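Local coordinates for protein ATP phosphoribosyltransferase (Thermotoga maritima, PDB 1O63) that probably catalyses the first step of histidine biosynthesis, condensing ATP with 5-phosphoribose 1-diphosphate to give phosphoribosyl-ATP, as the short-form catalytic subunit, at residues R88-G93 / D148-G153; R105-F110 / G132-A137. All blocks are in the same frame, centred on the assembly; numbering follows the deposited sequence.

Interaction 1: residues R88-G93 / D148-G153; sequences RMVLAG and DITETG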
# COMPACT_ATOMS: atom_id res chain seq x y z
N ARG A 88 -6.40 -0.64 17.43
CA ARG A 88 -6.37 0.76 17.86
C ARG A 88 -5.37 1.56 17.00
O ARG A 88 -4.27 1.09 16.76
CB ARG A 88 -5.90 0.88 19.31
CG ARG A 88 -6.79 0.32 20.40
CD ARG A 88 -6.01 0.25 21.72
NE ARG A 88 -5.12 -0.89 21.77
CZ ARG A 88 -4.08 -1.09 22.56
NH1 ARG A 88 -3.70 -0.18 23.44
NH2 ARG A 88 -3.39 -2.23 22.47
N MSE A 89 -5.71 2.80 16.76
CA MSE A 89 -4.77 3.74 16.09
C MSE A 89 -4.11 4.51 17.24
O MSE A 89 -4.81 5.05 18.11
CB MSE A 89 -5.51 4.64 15.15
CG MSE A 89 -4.67 5.66 14.37
SE MSE A 89 -3.63 4.81 12.99
CE MSE A 89 -5.01 4.53 11.67
N VAL A 90 -2.78 4.45 17.32
CA VAL A 90 -2.09 5.11 18.44
C VAL A 90 -0.97 6.02 17.98
O VAL A 90 -0.49 5.90 16.85
CB VAL A 90 -1.49 4.07 19.42
CG1 VAL A 90 -2.60 3.22 20.02
CG2 VAL A 90 -0.44 3.18 18.75
N LEU A 91 -0.57 6.91 18.86
CA LEU A 91 0.64 7.70 18.73
C LEU A 91 1.69 6.94 19.57
O LEU A 91 1.31 6.49 20.67
CB LEU A 91 0.48 9.11 19.32
CG LEU A 91 1.78 9.95 19.30
CD1 LEU A 91 2.09 10.34 17.86
CD2 LEU A 91 1.61 11.20 20.17
N ALA A 92 2.82 6.62 19.01
CA ALA A 92 3.88 5.91 19.76
C ALA A 92 5.25 6.52 19.49
O ALA A 92 5.51 7.18 18.49
CB ALA A 92 3.89 4.44 19.40
N GLY A 93 6.18 6.23 20.42
CA GLY A 93 7.55 6.76 20.28
C GLY A 93 8.50 5.98 21.21
O GLY A 93 8.07 5.18 22.01
N ASP A 148 0.30 4.74 14.24
CA ASP A 148 0.10 3.44 13.56
C ASP A 148 -0.90 2.58 14.31
O ASP A 148 -1.29 2.89 15.45
CB ASP A 148 1.43 2.70 13.43
CG ASP A 148 1.46 1.65 12.35
OD1 ASP A 148 0.50 1.56 11.55
OD2 ASP A 148 2.45 0.89 12.28
N ILE A 149 -1.27 1.48 13.70
CA ILE A 149 -2.22 0.54 14.29
C ILE A 149 -1.43 -0.52 15.10
O ILE A 149 -0.37 -0.95 14.68
CB ILE A 149 -3.00 -0.23 13.21
CG1 ILE A 149 -3.84 0.72 12.33
CG2 ILE A 149 -3.87 -1.33 13.79
CD1 ILE A 149 -4.47 -0.11 11.17
N THR A 150 -2.02 -0.91 16.21
CA THR A 150 -1.57 -1.95 17.09
C THR A 150 -2.80 -2.73 17.59
O THR A 150 -3.89 -2.17 17.67
CB THR A 150 -0.83 -1.36 18.33
OG1 THR A 150 -0.32 -2.43 19.13
CG2 THR A 150 -1.78 -0.54 19.20
N GLU A 151 -2.64 -4.01 17.88
CA GLU A 151 -3.75 -4.81 18.40
C GLU A 151 -3.47 -5.16 19.87
O GLU A 151 -4.35 -5.01 20.71
CB GLU A 151 -3.93 -6.08 17.58
CG GLU A 151 -4.36 -5.77 16.12
CD GLU A 151 -5.00 -6.98 15.47
OE1 GLU A 151 -5.03 -7.05 14.22
OE2 GLU A 151 -5.50 -7.87 16.20
N THR A 152 -2.26 -5.64 20.14
CA THR A 152 -1.92 -5.99 21.51
C THR A 152 -0.74 -5.17 22.04
O THR A 152 -0.35 -5.38 23.19
CB THR A 152 -1.55 -7.48 21.67
OG1 THR A 152 -0.35 -7.75 20.92
CG2 THR A 152 -2.65 -8.41 21.26
N GLY A 153 -0.07 -4.44 21.15
CA GLY A 153 1.10 -3.66 21.53
C GLY A 153 2.40 -4.43 21.40
O GLY A 153 3.48 -3.91 21.71
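Arg88, Met89 and Val90 pair with Thr150, Ile149 and Asp148 as neighbouring antiparallel strands. They lie in the mixed sheet of a fold related to periplasmic binding proteins. The N-to-C directions of the two short strand segments differ by 120°, well short of antiparallel, and 88-93 bends away after Val90. Arg88 with Thr150 and Val90 with Asp148 are hydrogen-bonded pairs; Met89 and Ile149 form the non-hydrogen-bonded pair between them. Arg88 N gives to Thr150 O at 2.9 Å, and Thr150 N returns a bond to Arg88 O. Val90 N reaches Asp148 O at 2.9 Å, with the donor tilted 25° from the carbonyl plane. Asp148 N completes the ladder by bonding to Val90 O. Ile149 CA lies 3.3 Å from Arg88 O, a CA-H...O contact beside the middle pair.

The side chains of Met89, a selenomethionine, and Ile149 share one face of the sheet. Met89 bends at chi2 and chi3. Its end folds back over the neighbouring strand, with CE 4.0 Å from Ile149 CG1 and SE against the backbone of Asp148. Strand 161-176 flanks the other edge of strand 81-94, and Phe168 on it also packs on Met89.

Arg88, Val90 and Thr150 share the other face. Thr150 CG2 touches both other side chains. Val90 CG1 lies 3.9 Å from Thr150 CG2, and the two side chains meet at about a right angle. The same methyl also lies over one face of the Arg88 guanidinium, offset toward the rim. NH1 of that group makes a salt bridge to Glu166. Past the end of the strand the chain turns, and Arg88 NH2 makes a weak but nearly straight hydrogen bond to Glu151 O, 3.4 Å long.

Interaction 2: residues R105-F110 / G132-A137; sequences RIATKF and GSVELA
Ala107, Lys109, Val134 and Ala137 make an apolar contact between the end of strand 104-108 and the turn that leads into helix 136-140. Ala107 CB points at the turn and meets two partners. It lies 3.5 Å from Ala137 CB, which is tight for two methyls, and 3.9 Å from Val134 CG1. That Val134 branch also rests 3.6 Å from Ala107 O, against the strand backbone.

The second Val134 branch serves Lys109. With CG1 anti to the backbone N (chi1 -176°), CG2 is left to reach Lys109 CG at 3.7 Å. The lysine passes obliquely across the valine, and its CD lies 3.9 Å from Gly132 N. Here the aliphatic part of the lysine makes the contact.

Hydrogen bonds act within each segment. Residues Ser133 to Leu136 form a type I beta turn, and Leu136 N bonds to Ser133 O. On the strand side, Thr108 OG1 accepts from Phe110 N at 2.8 Å, an ST turn just before helix 111-121. Thr108 OG1 also bonds to Val147 O of the adjacent strand.

On the outer side of the turn, Ser133 and Glu135 pack on Ile33 of the second subunit. Helix 111-121 packs on Ile106 and Thr108. The chain goes from strand 125-129 through helix 136-140 to strand 145-150, passing over strand 104-108: a beta-alpha-beta crossover in the sheet of a fold related to periplasmic binding proteins.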
# COMPACT_ATOMS: atom_id res chain seq x y z
N ARG A 105 8.52 15.18 14.02
CA ARG A 105 8.60 14.34 12.81
C ARG A 105 7.82 13.03 13.09
O ARG A 105 8.09 12.38 14.10
CB ARG A 105 10.06 14.01 12.50
CG ARG A 105 10.94 15.22 12.18
CD ARG A 105 12.37 14.77 11.83
NE ARG A 105 12.88 13.82 12.80
CZ ARG A 105 13.80 12.89 12.59
NH1 ARG A 105 14.17 12.07 13.57
NH2 ARG A 105 14.42 12.78 11.42
N ILE A 106 6.74 12.82 12.35
CA ILE A 106 5.89 11.65 12.58
C ILE A 106 5.80 10.83 11.28
O ILE A 106 5.30 11.38 10.30
CB ILE A 106 4.46 12.04 12.98
CG1 ILE A 106 4.48 13.12 14.07
CG2 ILE A 106 3.67 10.82 13.42
CD1 ILE A 106 3.11 13.59 14.53
N ALA A 107 6.22 9.58 11.36
CA ALA A 107 6.08 8.63 10.24
C ALA A 107 4.74 7.93 10.36
O ALA A 107 4.31 7.65 11.48
CB ALA A 107 7.16 7.55 10.33
N THR A 108 4.09 7.66 9.22
CA THR A 108 2.77 6.99 9.33
C THR A 108 2.32 6.54 7.94
O THR A 108 2.77 7.10 6.94
CB THR A 108 1.75 8.01 9.88
OG1 THR A 108 0.45 7.42 9.99
CG2 THR A 108 1.65 9.22 8.95
N LYS A 109 1.41 5.59 7.89
CA LYS A 109 0.70 5.21 6.69
C LYS A 109 -0.60 6.03 6.56
O LYS A 109 -1.33 5.92 5.55
CB LYS A 109 0.26 3.74 6.72
CG LYS A 109 1.39 2.76 6.94
CD LYS A 109 1.00 1.36 6.52
CE LYS A 109 0.27 0.64 7.62
NZ LYS A 109 0.17 -0.83 7.38
N PHE A 110 -0.94 6.73 7.63
CA PHE A 110 -2.19 7.53 7.64
C PHE A 110 -1.93 9.01 7.81
O PHE A 110 -2.12 9.59 8.88
CB PHE A 110 -3.06 7.00 8.81
CG PHE A 110 -3.10 5.47 8.81
CD1 PHE A 110 -2.27 4.77 9.64
CD2 PHE A 110 -3.98 4.79 7.97
CE1 PHE A 110 -2.31 3.38 9.68
CE2 PHE A 110 -4.04 3.40 8.01
CZ PHE A 110 -3.17 2.70 8.82
N GLY A 132 4.61 0.76 5.15
CA GLY A 132 4.53 -0.36 6.11
C GLY A 132 5.81 -0.34 6.96
O GLY A 132 6.59 0.61 6.81
N SER A 133 5.93 -1.26 7.89
CA SER A 133 7.06 -1.33 8.80
C SER A 133 7.37 0.05 9.39
O SER A 133 8.52 0.44 9.61
CB SER A 133 8.29 -1.90 8.09
OG SER A 133 8.07 -3.24 7.70
N VAL A 134 6.30 0.74 9.82
CA VAL A 134 6.43 2.09 10.33
C VAL A 134 7.22 2.11 11.62
O VAL A 134 7.83 3.12 11.97
CB VAL A 134 5.06 2.77 10.49
CG1 VAL A 134 5.22 4.21 10.94
CG2 VAL A 134 4.31 2.76 9.14
N GLU A 135 7.23 1.00 12.37
CA GLU A 135 7.96 0.92 13.62
C GLU A 135 9.46 1.05 13.47
O GLU A 135 10.14 1.38 14.46
CB GLU A 135 7.56 -0.31 14.42
CG GLU A 135 8.08 -1.62 13.87
CD GLU A 135 7.22 -2.16 12.73
OE1 GLU A 135 6.15 -1.60 12.45
OE2 GLU A 135 7.60 -3.19 12.14
N LEU A 136 10.02 0.93 12.29
CA LEU A 136 11.44 1.14 12.03
C LEU A 136 11.81 2.62 12.02
O LEU A 136 12.95 2.98 12.31
CB LEU A 136 11.79 0.52 10.67
CG LEU A 136 13.18 0.74 10.11
CD1 LEU A 136 14.23 0.20 11.07
CD2 LEU A 136 13.33 0.08 8.73
N ALA A 137 10.88 3.54 11.75
CA ALA A 137 11.22 4.96 11.63
C ALA A 137 11.96 5.59 12.78
O ALA A 137 13.00 6.24 12.56
CB ALA A 137 9.97 5.77 11.25

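Interactions 1 and 2 have centres about 11 Å apart and lie on the same side of the chain's centre. Both belong to one sheet, in which strand 145-150 runs between strands 81-94 and 104-108. Along the chain the order is 88-93, 105-110, 132-137, 148-153, so both segments of interaction 2 fall between those of interaction 1. The two contacts also touch. Met89 CE lies 3.4 Å from Phe110 CD1, and Asp148 OD2 lies 3.7 Å from Val134 CB. Ile149 packs on the same Phe110 ring. Interaction 1 pairs two strands of the sheet, and interaction 2 sets the turn before helix 136-140 against strand 104-108; both belong to one lobe of the subunit.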